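Side-chain contacts in putative polyphosphate kinase 2 (Pseudomonas aeruginosa PAO1, PDB 3CZP), which uses inorganic polyphosphate as phosphate donor to convert AMP to ADP and, less efficiently, GMP to GDP: residues Ala134-Arg137 and Phe138-Leu142; Glu197-Leu200 and Arg201-Arg205; Trp385-Ala388 and Tyr389-Asn393. All blocks are in the same frame, centred on the assembly; numbering follows the deposited sequence. Where two conformers were deposited one is given.

Contact 1 of 3, residues Ala134-Arg137 and Phe138-Leu142; sequences AAER and FERML. With EDO (1,2-ethanediol), chain G.
E136 and R140, one turn apart on helix 125-144, form the classical i to i+4 salt bridge, here made through a single carboxylate oxygen. E136 OE2 lies 2.9 Å from R140 NH2, which meets it nearly along the C-O bond. R140 NE reaches the same oxygen only weakly, at 3.2 Å, and the carboxylate and guanidinium planes are turned 45° apart, so the two groups are not coplanar as in a two-pronged bridge. The other oxygen, E136 OE1, accepts a hydrogen from a water at 2.7 Å, and that water takes a weak bond from R140 NE. Both side chains set out with CG anti to the backbone N (chi1 -169° for E136, -172° for R140); each then bends, the glutamate at chi2 and the arginine at chi3, and the charged ends finish alongside each other. E136 OE2 also holds a salt bridge to R205, and two arginines on one oxygen probably help keep this carboxylate ionised. R140 NH1 gives a weak bond to an ethanediol, probably from the crystallisation liquor.

E139 N bonds to A135 O at 2.8 Å, and E139 CG passes close to that carbonyl before the carboxylate reaches W110, Y111 and K151. R137 lays one guanidinium face, near its rim, over A134 CA, 3.6 Å from the plane, and its NE pairs with D394. The F138 ring carries L142 CD1 off-centre over one face and makes edge-to-face contacts with W94 and W110.

The helix is thus packed on several sides: A135 rests on helix 110-119, E139 and L142 meet strand 44-50 of the parallel sheet, and A134 and M141, a selenomethionine, touch helix 382-402 of the second PPK2 region.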
ATOM      1  N   ALA A 134     -25.265  -2.830  -5.603  1.00 19.94           N
ATOM      2  CA  ALA A 134     -23.766  -2.750  -5.647  1.00 20.45           C
ATOM      3  C   ALA A 134     -23.082  -3.625  -4.574  1.00 19.76           C
ATOM      4  O   ALA A 134     -22.035  -4.202  -4.830  1.00 19.83           O
ATOM      5  CB  ALA A 134     -23.254  -1.237  -5.544  1.00 19.79           C
ATOM      6  N   ALA A 135     -23.697  -3.731  -3.409  1.00 19.81           N
ATOM      7  CA  ALA A 135     -23.196  -4.527  -2.336  1.00 20.21           C
ATOM      8  C   ALA A 135     -23.346  -5.997  -2.720  1.00 21.32           C
ATOM      9  O   ALA A 135     -22.380  -6.783  -2.596  1.00 20.61           O
ATOM     10  CB  ALA A 135     -23.959  -4.226  -1.027  1.00 19.70           C
ATOM     11  N   GLU A 136     -24.528  -6.356  -3.221  1.00 18.80           N
ATOM     12  CA  GLU A 136     -24.770  -7.730  -3.600  1.00 19.57           C
ATOM     13  C   GLU A 136     -23.714  -8.124  -4.627  1.00 18.50           C
ATOM     14  O   GLU A 136     -23.081  -9.151  -4.499  1.00 18.72           O
ATOM     15  CB  GLU A 136     -26.220  -7.926  -4.071  1.00 20.44           C
ATOM     16  CG  GLU A 136     -26.716  -9.336  -4.274  1.00 20.96           C
ATOM     17  CD  GLU A 136     -26.214 -10.008  -5.549  1.00 26.07           C
ATOM     18  OE1 GLU A 136     -25.823  -9.355  -6.541  1.00 22.51           O
ATOM     19  OE2 GLU A 136     -26.203 -11.249  -5.529  1.00 33.81           O
ATOM     20  N   ARG A 137     -23.485  -7.293  -5.638  1.00 20.82           N
ATOM     21  CA  ARG A 137     -22.514  -7.611  -6.697  1.00 20.83           C
ATOM     22  C   ARG A 137     -21.036  -7.678  -6.162  1.00 19.93           C
ATOM     23  O   ARG A 137     -20.255  -8.494  -6.621  1.00 20.04           O
ATOM     24  CB  ARG A 137     -22.666  -6.634  -7.883  1.00 21.44           C
ATOM     25  CG  ARG A 137     -23.980  -6.836  -8.679  1.00 21.46           C
ATOM     26  CD  ARG A 137     -24.095  -5.937  -9.933  1.00 27.09           C
ATOM     27  NE  ARG A 137     -23.522  -4.577  -9.755  1.00 32.86           N
ATOM     28  CZ  ARG A 137     -24.178  -3.457  -9.406  1.00 32.33           C
ATOM     29  NH1 ARG A 137     -25.466  -3.444  -9.187  1.00 30.56           N
ATOM     30  NH2 ARG A 137     -23.508  -2.325  -9.282  1.00 34.49           N
ATOM     31  N   PHE A 138     -20.673  -6.750  -5.305  1.00 19.31           N
ATOM     32  CA  PHE A 138     -19.341  -6.689  -4.694  1.00 19.98           C
ATOM     33  C   PHE A 138     -19.138  -7.982  -3.883  1.00 20.48           C
ATOM     34  O   PHE A 138     -18.210  -8.737  -4.144  1.00 19.18           O
ATOM     35  CB  PHE A 138     -19.251  -5.426  -3.862  1.00 20.41           C
ATOM     36  CG  PHE A 138     -17.968  -5.252  -3.114  1.00 19.15           C
ATOM     37  CD1 PHE A 138     -16.788  -5.151  -3.742  1.00 18.82           C
ATOM     38  CD2 PHE A 138     -17.973  -5.195  -1.724  1.00 21.04           C
ATOM     39  CE1 PHE A 138     -15.617  -5.015  -3.033  1.00 20.20           C
ATOM     40  CE2 PHE A 138     -16.817  -5.019  -1.037  1.00 22.30           C
ATOM     41  CZ  PHE A 138     -15.633  -4.929  -1.696  1.00 23.09           C
ATOM     42  N   GLU A 139     -20.059  -8.273  -2.969  1.00 19.31           N
ATOM     43  CA  GLU A 139     -19.943  -9.507  -2.171  1.00 19.46           C
ATOM     44  C   GLU A 139     -19.887 -10.758  -3.009  1.00 20.16           C
ATOM     45  O   GLU A 139     -19.119 -11.658  -2.696  1.00 18.20           O
ATOM     46  CB  GLU A 139     -21.026  -9.640  -1.158  1.00 17.90           C
ATOM     47  CG  GLU A 139     -20.929  -8.474  -0.185  1.00 19.03           C
ATOM     48  CD  GLU A 139     -21.939  -8.465   0.851  1.00 18.28           C
ATOM     49  OE1 GLU A 139     -22.749  -9.420   0.911  1.00 21.03           O
ATOM     50  OE2 GLU A 139     -21.938  -7.433   1.624  1.00 18.16           O
ATOM     51  N   ARG A 140     -20.671 -10.788  -4.074  1.00 21.17           N
ATOM     52  CA  ARG A 140     -20.677 -11.991  -4.943  1.00 21.94           C
ATOM     53  C   ARG A 140     -19.313 -12.261  -5.565  1.00 22.48           C
ATOM     54  O   ARG A 140     -18.884 -13.427  -5.696  1.00 21.98           O
ATOM     55  CB  ARG A 140     -21.756 -11.878  -6.004  1.00 20.98           C
ATOM     56  CG  ARG A 140     -21.967 -13.128  -6.832  1.00 20.77           C
ATOM     57  CD  ARG A 140     -22.904 -12.923  -8.001  1.00 25.87           C
ATOM     58  NE  ARG A 140     -24.265 -12.912  -7.481  1.00 31.37           N
ATOM     59  CZ  ARG A 140     -25.024 -13.998  -7.283  1.00 32.66           C
ATOM     60  NH1 ARG A 140     -24.609 -15.227  -7.633  1.00 34.58           N
ATOM     61  NH2 ARG A 140     -26.219 -13.849  -6.740  1.00 29.80           N
HETATM   62  N   MSE A 141     -18.652 -11.183  -5.974  1.00 22.10           N
HETATM   63  CA  MSE A 141     -17.365 -11.292  -6.642  0.50 23.13           C
HETATM   64  C   MSE A 141     -16.299 -11.753  -5.646  1.00 21.17           C
HETATM   65  O   MSE A 141     -15.447 -12.551  -5.956  1.00 19.11           O
HETATM   66  CB  MSE A 141     -17.013  -9.929  -7.259  0.50 23.38           C
HETATM   67  CG  MSE A 141     -15.589  -9.793  -7.775  0.50 23.39           C
HETATM   68 SE   MSE A 141     -15.236  -8.052  -8.560  0.60 30.28          SE
HETATM   69  CE  MSE A 141     -15.944  -6.938  -7.123  0.50 20.78           C
ATOM     70  N   LEU A 142     -16.351 -11.193  -4.452  1.00 19.30           N
ATOM     71  CA  LEU A 142     -15.421 -11.580  -3.409  1.00 19.63           C
ATOM     72  C   LEU A 142     -15.527 -13.002  -3.062  1.00 19.18           C
ATOM     73  O   LEU A 142     -14.490 -13.654  -2.895  1.00 21.38           O
ATOM     74  CB  LEU A 142     -15.649 -10.811  -2.139  1.00 18.38           C
ATOM     75  CG  LEU A 142     -15.370  -9.335  -2.216  1.00 20.29           C
ATOM     76  CD1 LEU A 142     -15.576  -8.725  -0.812  1.00 19.43           C
ATOM     77  CD2 LEU A 142     -13.951  -9.063  -2.758  1.00 17.45           C
TER
HETATM   78  C1  EDO G 604     -20.707 -17.036  -5.144  1.00 59.67           C
HETATM   79  O1  EDO G 604     -19.875 -18.174  -4.830  1.00 60.83           O
HETATM   80  C2  EDO G 604     -21.827 -17.427  -6.129  1.00 59.86           C
HETATM   81  O2  EDO G 604     -21.791 -16.697  -7.376  1.00 57.48           O
HETATM   82  O   HOH W   1     -25.361 -10.759  -8.794  1.00 41.23           O

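Contact 2 of 3, residues Glu197-Leu200 and Arg201-Arg205; sequences ERVL and RRTSR
T203 returns its side-chain hydroxyl to V199, a textbook use of threonine near the C-terminal end of a helix. T203 OG1 donates to V199 O at 2.6 Å, coming from above the carbonyl plane, 39° out of it; chi1 of 62° sets OG1 between the backbone N and the carbonyl carbon, from where it turns back to V199 O. The same hydroxyl is hydrogen-bonded to W210 NE1, so it is engaged twice. V199 O takes a second, weak bond from T203 N at 3.1 Å. The next carbonyl, L200 O, is likewise shared by two weak donors, S204 N at 3.0 Å and T203 N at 3.4 Å, where the chain leaves helix 186-203. S204 OG is paired with W210 N, and T203 O receives K151 NZ.

The outer flank is cationic. R202, extended from CG to NE, lies beside R198 and covers R198 CG with one guanidinium face near its rim, the carbon 3.5 Å above the plane. The two guanidiniums are turned 51° apart, and R198 NH1 comes within 3.7 Å of R202 NH1. A water accepts from R202 NH1 at 3.2 Å.

At the helix end the carbonyls of V199 and L200 are thus satisfied by shared weak backbone donors and a threonine hydroxyl, while the like charges of the arginines may be eased in part by the water at R202 NH1 and by the distant D129.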
ATOM      1  N   GLU A 197     -34.523  -4.255   7.106  1.00 25.54           N
ATOM      2  CA  GLU A 197     -35.237  -5.370   6.518  1.00 26.84           C
ATOM      3  C   GLU A 197     -35.059  -5.520   5.008  1.00 27.13           C
ATOM      4  O   GLU A 197     -34.908  -6.656   4.483  1.00 28.01           O
ATOM      5  CB  GLU A 197     -36.707  -5.298   6.885  1.00 27.45           C
ATOM      6  CG  GLU A 197     -37.477  -6.506   6.422  1.00 32.62           C
ATOM      7  CD  GLU A 197     -38.639  -6.761   7.352  1.00 39.31           C
ATOM      8  OE1 GLU A 197     -39.593  -6.001   7.228  1.00 41.15           O
ATOM      9  OE2 GLU A 197     -38.566  -7.642   8.246  1.00 46.11           O
ATOM     10  N   ARG A 198     -35.125  -4.384   4.306  1.00 27.51           N
ATOM     11  CA  ARG A 198     -34.974  -4.327   2.862  1.00 27.02           C
ATOM     12  C   ARG A 198     -33.545  -4.673   2.449  1.00 26.17           C
ATOM     13  O   ARG A 198     -33.338  -5.497   1.574  1.00 24.77           O
ATOM     14  CB  ARG A 198     -35.358  -2.924   2.372  1.00 27.10           C
ATOM     15  CG  ARG A 198     -35.403  -2.745   0.881  1.00 28.14           C
ATOM     16  CD  ARG A 198     -35.792  -1.311   0.488  1.00 31.65           C
ATOM     17  NE  ARG A 198     -37.081  -1.064   1.099  1.00 37.77           N
ATOM     18  CZ  ARG A 198     -38.229  -0.806   0.494  1.00 39.80           C
ATOM     19  NH1 ARG A 198     -38.298  -0.641  -0.828  1.00 42.38           N
ATOM     20  NH2 ARG A 198     -39.338  -0.671   1.259  1.00 40.58           N
ATOM     21  N   VAL A 199     -32.558  -4.084   3.121  1.00 25.05           N
ATOM     22  CA  VAL A 199     -31.143  -4.460   2.904  1.00 26.11           C
ATOM     23  C   VAL A 199     -30.833  -5.914   3.117  1.00 26.31           C
ATOM     24  O   VAL A 199     -30.201  -6.557   2.257  1.00 26.25           O
ATOM     25  CB  VAL A 199     -30.179  -3.560   3.778  1.00 26.33           C
ATOM     26  CG1 VAL A 199     -28.793  -4.020   3.721  1.00 27.69           C
ATOM     27  CG2 VAL A 199     -30.260  -2.066   3.294  1.00 24.51           C
ATOM     28  N   LEU A 200     -31.297  -6.458   4.250  1.00 26.48           N
ATOM     29  CA  LEU A 200     -31.026  -7.834   4.621  1.00 25.89           C
ATOM     30  C   LEU A 200     -31.695  -8.872   3.692  1.00 25.44           C
ATOM     31  O   LEU A 200     -31.052  -9.813   3.248  1.00 25.27           O
ATOM     32  CB  LEU A 200     -31.400  -8.079   6.117  1.00 25.80           C
ATOM     33  CG  LEU A 200     -30.204  -7.891   7.090  1.00 27.66           C
ATOM     34  CD1 LEU A 200     -29.529  -6.489   6.988  1.00 26.38           C
ATOM     35  CD2 LEU A 200     -30.678  -8.180   8.505  1.00 27.30           C
ATOM     36  N   ARG A 201     -32.952  -8.667   3.328  1.00 25.82           N
ATOM     37  CA  ARG A 201     -33.617  -9.549   2.399  1.00 24.88           C
ATOM     38  C   ARG A 201     -32.879  -9.664   1.074  1.00 24.68           C
ATOM     39  O   ARG A 201     -32.753 -10.771   0.483  1.00 25.35           O
ATOM     40  CB  ARG A 201     -35.069  -9.065   2.207  1.00 25.69           C
ATOM     41  CG  ARG A 201     -35.867  -9.678   1.030  1.00 27.72           C
ATOM     42  CD  ARG A 201     -36.178 -11.178   1.238  1.00 29.52           C
ATOM     43  NE  ARG A 201     -36.884 -11.681   0.062  1.00 27.77           N
ATOM     44  CZ  ARG A 201     -38.196 -11.678  -0.086  1.00 28.89           C
ATOM     45  NH1 ARG A 201     -38.718 -12.150  -1.225  1.00 27.11           N
ATOM     46  NH2 ARG A 201     -38.971 -11.185   0.898  1.00 27.49           N
ATOM     47  N   ARG A 202     -32.411  -8.527   0.575  1.00 23.89           N
ATOM     48  CA  ARG A 202     -31.810  -8.449  -0.742  1.00 23.18           C
ATOM     49  C   ARG A 202     -30.356  -8.949  -0.819  1.00 23.17           C
ATOM     50  O   ARG A 202     -29.866  -9.304  -1.886  1.00 23.35           O
ATOM     51  CB  ARG A 202     -31.926  -7.001  -1.264  1.00 23.35           C
ATOM     52  CG  ARG A 202     -33.357  -6.552  -1.356  1.00 22.44           C
ATOM     53  CD  ARG A 202     -33.556  -5.280  -2.094  1.00 23.93           C
ATOM     54  NE  ARG A 202     -34.957  -4.857  -2.076  1.00 22.00           N
ATOM     55  CZ  ARG A 202     -35.409  -3.760  -2.659  1.00 25.63           C
ATOM     56  NH1 ARG A 202     -36.709  -3.464  -2.573  1.00 28.15           N
ATOM     57  NH2 ARG A 202     -34.589  -2.961  -3.327  1.00 20.65           N
ATOM     58  N   THR A 203     -29.670  -8.960   0.311  1.00 23.57           N
ATOM     59  CA  THR A 203     -28.244  -9.261   0.342  1.00 23.67           C
ATOM     60  C   THR A 203     -27.912 -10.503   1.133  1.00 24.55           C
ATOM     61  O   THR A 203     -26.727 -10.842   1.292  1.00 27.13           O
ATOM     62  CB  THR A 203     -27.445  -8.064   0.878  1.00 22.34           C
ATOM     63  OG1 THR A 203     -27.864  -7.802   2.211  1.00 22.44           O
ATOM     64  CG2 THR A 203     -27.638  -6.830  -0.053  1.00 21.27           C
ATOM     65  N   SER A 204     -28.917 -11.179   1.639  1.00 25.28           N
ATOM     66  CA  SER A 204     -28.696 -12.473   2.258  1.00 26.24           C
ATOM     67  C   SER A 204     -28.719 -13.541   1.165  1.00 26.59           C
ATOM     68  O   SER A 204     -29.719 -13.776   0.571  1.00 28.02           O
ATOM     69  CB  SER A 204     -29.742 -12.778   3.327  1.00 26.14           C
ATOM     70  OG  SER A 204     -29.195 -13.784   4.198  1.00 26.68           O
ATOM     71  N   ARG A 205     -27.598 -14.187   0.932  1.00 26.36           N
ATOM     72  CA  ARG A 205     -27.424 -15.167  -0.137  1.00 26.73           C
ATOM     73  C   ARG A 205     -26.915 -16.442   0.478  1.00 27.28           C
ATOM     74  O   ARG A 205     -26.394 -16.444   1.616  1.00 27.41           O
ATOM     75  CB  ARG A 205     -26.399 -14.673  -1.162  1.00 27.57           C
ATOM     76  CG  ARG A 205     -26.838 -13.503  -1.932  1.00 29.30           C
ATOM     77  CD  ARG A 205     -27.807 -13.970  -2.972  1.00 30.71           C
ATOM     78  NE  ARG A 205     -28.295 -12.879  -3.791  1.00 34.14           N
ATOM     79  CZ  ARG A 205     -29.313 -12.099  -3.482  1.00 29.51           C
ATOM     80  NH1 ARG A 205     -29.984 -12.305  -2.375  1.00 31.77           N
ATOM     81  NH2 ARG A 205     -29.683 -11.156  -4.326  1.00 29.46           N
TER
HETATM   82  O   HOH W   2     -37.376  -0.397  -3.041  1.00 42.89           O

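Contact 3 of 3, residues Trp385-Ala388 and Tyr389-Asn393; sequences WLRA and YGEIN
E391 reaches back one helical turn to R387, and following its side chain shows how an extended glutamate uses the helix surface. E391 CB rests 3.5 Å from A388 O. E391 CG, chi1 -72°, then passes 3.3 Å from R387 O, the carbonyl that also accepts the hydrogen bond from E391 N. CD stays close to both R387 O and R387 NH1. At the carboxylate, OE1 stays near R387 NH1 at 3.4 Å and touches A388 CA, while OE2 makes the salt bridge, 3.0 Å from R387 NH1. The nitrogen uses the syn lone pair of OE2, and that oxygen lies in the guanidinium plane, at its edge; the two planes nevertheless stand 73° apart. R387 answers with CG between its backbone N and carbonyl carbon, and a chain extended to NE crosses the glutamate. Its NH2 pairs with E145 and D384, so acidic groups meet both terminal nitrogens.

W385 and Y389, one turn apart, form an aromatic pair, their side chains alongside each other. Y389 OH, weakly hydrogen-bonded with R375 NH1, approaches W385 CE3 to 3.5 Å. Y389 CE2 sits at the edge of the indole, in its plane. R375 forms a cation-pi contact with W385, and R459 one with Y389. A water is inserted into the helix between L386 O and G390 N, which are 4.9 Å apart; it accepts from G390 N at 3.0 Å while donating to L386 O at 2.6 Å.

Helix 382-402 leads into strand 404-412 of a parallel sheet, as expected of the alpha/beta fold of the P-loop NTPase clan, and here combines an i to i+4 salt bridge with a water-inserted helical turn beside helix 125-144 of the first PPK2 region.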
ATOM      1  N   TRP A 385     -13.241 -16.171 -16.202  1.00 28.14           N
ATOM      2  CA  TRP A 385     -13.317 -15.110 -17.219  1.00 27.16           C
ATOM      3  C   TRP A 385     -14.761 -14.775 -17.641  1.00 26.94           C
ATOM      4  O   TRP A 385     -15.018 -13.631 -17.960  1.00 26.72           O
ATOM      5  CB  TRP A 385     -12.319 -15.267 -18.383  1.00 27.69           C
ATOM      6  CG  TRP A 385     -12.449 -16.494 -19.247  1.00 27.45           C
ATOM      7  CD1 TRP A 385     -11.712 -17.604 -19.131  1.00 28.86           C
ATOM      8  CD2 TRP A 385     -13.329 -16.702 -20.352  1.00 26.57           C
ATOM      9  NE1 TRP A 385     -12.075 -18.521 -20.070  1.00 30.48           N
ATOM     10  CE2 TRP A 385     -13.083 -17.996 -20.836  1.00 28.84           C
ATOM     11  CE3 TRP A 385     -14.332 -15.937 -20.960  1.00 28.17           C
ATOM     12  CZ2 TRP A 385     -13.773 -18.544 -21.924  1.00 29.22           C
ATOM     13  CZ3 TRP A 385     -15.022 -16.468 -22.042  1.00 29.13           C
ATOM     14  CH2 TRP A 385     -14.738 -17.768 -22.523  1.00 29.79           C
ATOM     15  N   LEU A 386     -15.717 -15.723 -17.575  1.00 26.13           N
ATOM     16  CA  LEU A 386     -17.098 -15.442 -18.005  1.00 26.24           C
ATOM     17  C   LEU A 386     -17.779 -14.437 -17.099  1.00 26.31           C
ATOM     18  O   LEU A 386     -18.587 -13.593 -17.550  1.00 27.52           O
ATOM     19  CB  LEU A 386     -17.944 -16.725 -18.027  1.00 26.80           C
ATOM     20  CG  LEU A 386     -17.737 -17.602 -19.254  1.00 28.61           C
ATOM     21  CD1 LEU A 386     -18.279 -19.014 -19.009  1.00 31.49           C
ATOM     22  CD2 LEU A 386     -18.383 -16.948 -20.462  1.00 30.68           C
ATOM     23  N   ARG A 387     -17.458 -14.535 -15.814  1.00 23.06           N
ATOM     24  CA  ARG A 387     -17.983 -13.591 -14.826  1.00 23.15           C
ATOM     25  C   ARG A 387     -17.232 -12.270 -14.825  1.00 22.84           C
ATOM     26  O   ARG A 387     -17.743 -11.283 -14.320  1.00 24.37           O
ATOM     27  CB  ARG A 387     -18.025 -14.214 -13.429  1.00 20.30           C
ATOM     28  CG  ARG A 387     -16.691 -14.603 -12.808  1.00 18.98           C
ATOM     29  CD  ARG A 387     -16.845 -15.236 -11.439  1.00 21.14           C
ATOM     30  NE  ARG A 387     -15.541 -15.728 -11.000  1.00 22.97           N
ATOM     31  CZ  ARG A 387     -14.619 -15.037 -10.330  1.00 23.79           C
ATOM     32  NH1 ARG A 387     -14.813 -13.783  -9.994  1.00 24.00           N
ATOM     33  NH2 ARG A 387     -13.463 -15.615 -10.028  1.00 25.01           N
ATOM     34  N   ALA A 388     -16.038 -12.241 -15.406  1.00 24.29           N
ATOM     35  CA  ALA A 388     -15.193 -11.021 -15.443  1.00 24.23           C
ATOM     36  C   ALA A 388     -15.780  -9.822 -16.214  1.00 23.93           C
ATOM     37  O   ALA A 388     -15.551  -8.674 -15.832  1.00 24.89           O
ATOM     38  CB  ALA A 388     -13.790 -11.322 -15.966  1.00 24.03           C
ATOM     39  N   TYR A 389     -16.517 -10.100 -17.284  1.00 23.30           N
ATOM     40  CA  TYR A 389     -17.117  -9.047 -18.094  1.00 22.89           C
ATOM     41  C   TYR A 389     -18.036  -8.170 -17.253  1.00 23.13           C
ATOM     42  O   TYR A 389     -17.924  -6.944 -17.263  1.00 22.25           O
ATOM     43  CB  TYR A 389     -17.893  -9.649 -19.267  1.00 23.22           C
ATOM     44  CG  TYR A 389     -17.052 -10.512 -20.181  1.00 22.54           C
ATOM     45  CD1 TYR A 389     -16.083  -9.948 -21.001  1.00 23.27           C
ATOM     46  CD2 TYR A 389     -17.227 -11.888 -20.224  1.00 23.74           C
ATOM     47  CE1 TYR A 389     -15.312 -10.732 -21.838  1.00 23.45           C
ATOM     48  CE2 TYR A 389     -16.461 -12.680 -21.058  1.00 21.27           C
ATOM     49  CZ  TYR A 389     -15.506 -12.097 -21.862  1.00 21.62           C
ATOM     50  OH  TYR A 389     -14.740 -12.883 -22.694  1.00 23.82           O
ATOM     51  N   GLY A 390     -18.946  -8.808 -16.524  1.00 23.42           N
ATOM     52  CA  GLY A 390     -19.901  -8.083 -15.650  1.00 23.64           C
ATOM     53  C   GLY A 390     -19.230  -7.372 -14.516  1.00 22.98           C
ATOM     54  O   GLY A 390     -19.559  -6.245 -14.177  1.00 25.00           O
ATOM     55  N   GLU A 391     -18.311  -8.076 -13.880  1.00 22.38           N
ATOM     56  CA  GLU A 391     -17.384  -7.482 -12.898  1.00 21.73           C
ATOM     57  C   GLU A 391     -16.643  -6.228 -13.413  1.00 21.39           C
ATOM     58  O   GLU A 391     -16.539  -5.212 -12.718  1.00 22.40           O
ATOM     59  CB  GLU A 391     -16.385  -8.561 -12.454  1.00 19.85           C
ATOM     60  CG  GLU A 391     -17.033  -9.567 -11.572  1.00 22.69           C
ATOM     61  CD  GLU A 391     -16.196 -10.757 -11.220  1.00 21.68           C
ATOM     62  OE1 GLU A 391     -15.076 -10.935 -11.755  1.00 23.74           O
ATOM     63  OE2 GLU A 391     -16.695 -11.497 -10.345  1.00 24.83           O
ATOM     64  N   ILE A 392     -16.117  -6.311 -14.631  1.00 21.85           N
ATOM     65  CA  ILE A 392     -15.385  -5.191 -15.217  1.00 22.11           C
ATOM     66  C   ILE A 392     -16.302  -3.989 -15.416  1.00 22.14           C
ATOM     67  O   ILE A 392     -15.938  -2.853 -15.111  1.00 21.80           O
ATOM     68  CB  ILE A 392     -14.752  -5.575 -16.567  1.00 21.76           C
ATOM     69  CG1 ILE A 392     -13.519  -6.452 -16.347  1.00 20.28           C
ATOM     70  CG2 ILE A 392     -14.391  -4.327 -17.358  1.00 22.60           C
ATOM     71  CD1 ILE A 392     -13.007  -7.113 -17.609  1.00 19.79           C
ATOM     72  N   ASN A 393     -17.497  -4.257 -15.930  1.00 22.46           N
ATOM     73  CA  ASN A 393     -18.493  -3.243 -16.170  1.00 23.03           C
ATOM     74  C   ASN A 393     -18.941  -2.585 -14.904  1.00 23.29           C
ATOM     75  O   ASN A 393     -19.082  -1.325 -14.861  1.00 23.16           O
ATOM     76  CB  ASN A 393     -19.695  -3.840 -16.935  1.00 23.71           C
ATOM     77  CG  ASN A 393     -19.398  -4.122 -18.381  1.00 22.59           C
ATOM     78  OD1 ASN A 393     -18.501  -3.522 -18.993  1.00 23.96           O
ATOM     79  ND2 ASN A 393     -20.182  -5.037 -18.959  1.00 23.80           N
TER
HETATM   80  O   HOH W   3     -20.025 -11.564 -16.966  1.00 29.71           O

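All three contacts are partly buried local turns of helices, with buried residues mixed with exposed or partly exposed ones; contact 2 lies farthest from the chain centre. Contacts 1 and 2 belong to the first PPK2 region and meet directly through R205, which turns the pair E136-R140 into a three-residue charge cluster. Contact 3 belongs to the second region and touches contact 1, where M141, in one of its two conformers, packs on E391; contacts 2 and 3 stay about 13 Å apart at their nearest atoms. Contact 1 thus lies between the other two. Contacts 1 and 3 are acid-base pairs on helices bordering the interface of the regions, whereas contact 2 combines a helix end with neighbouring arginines.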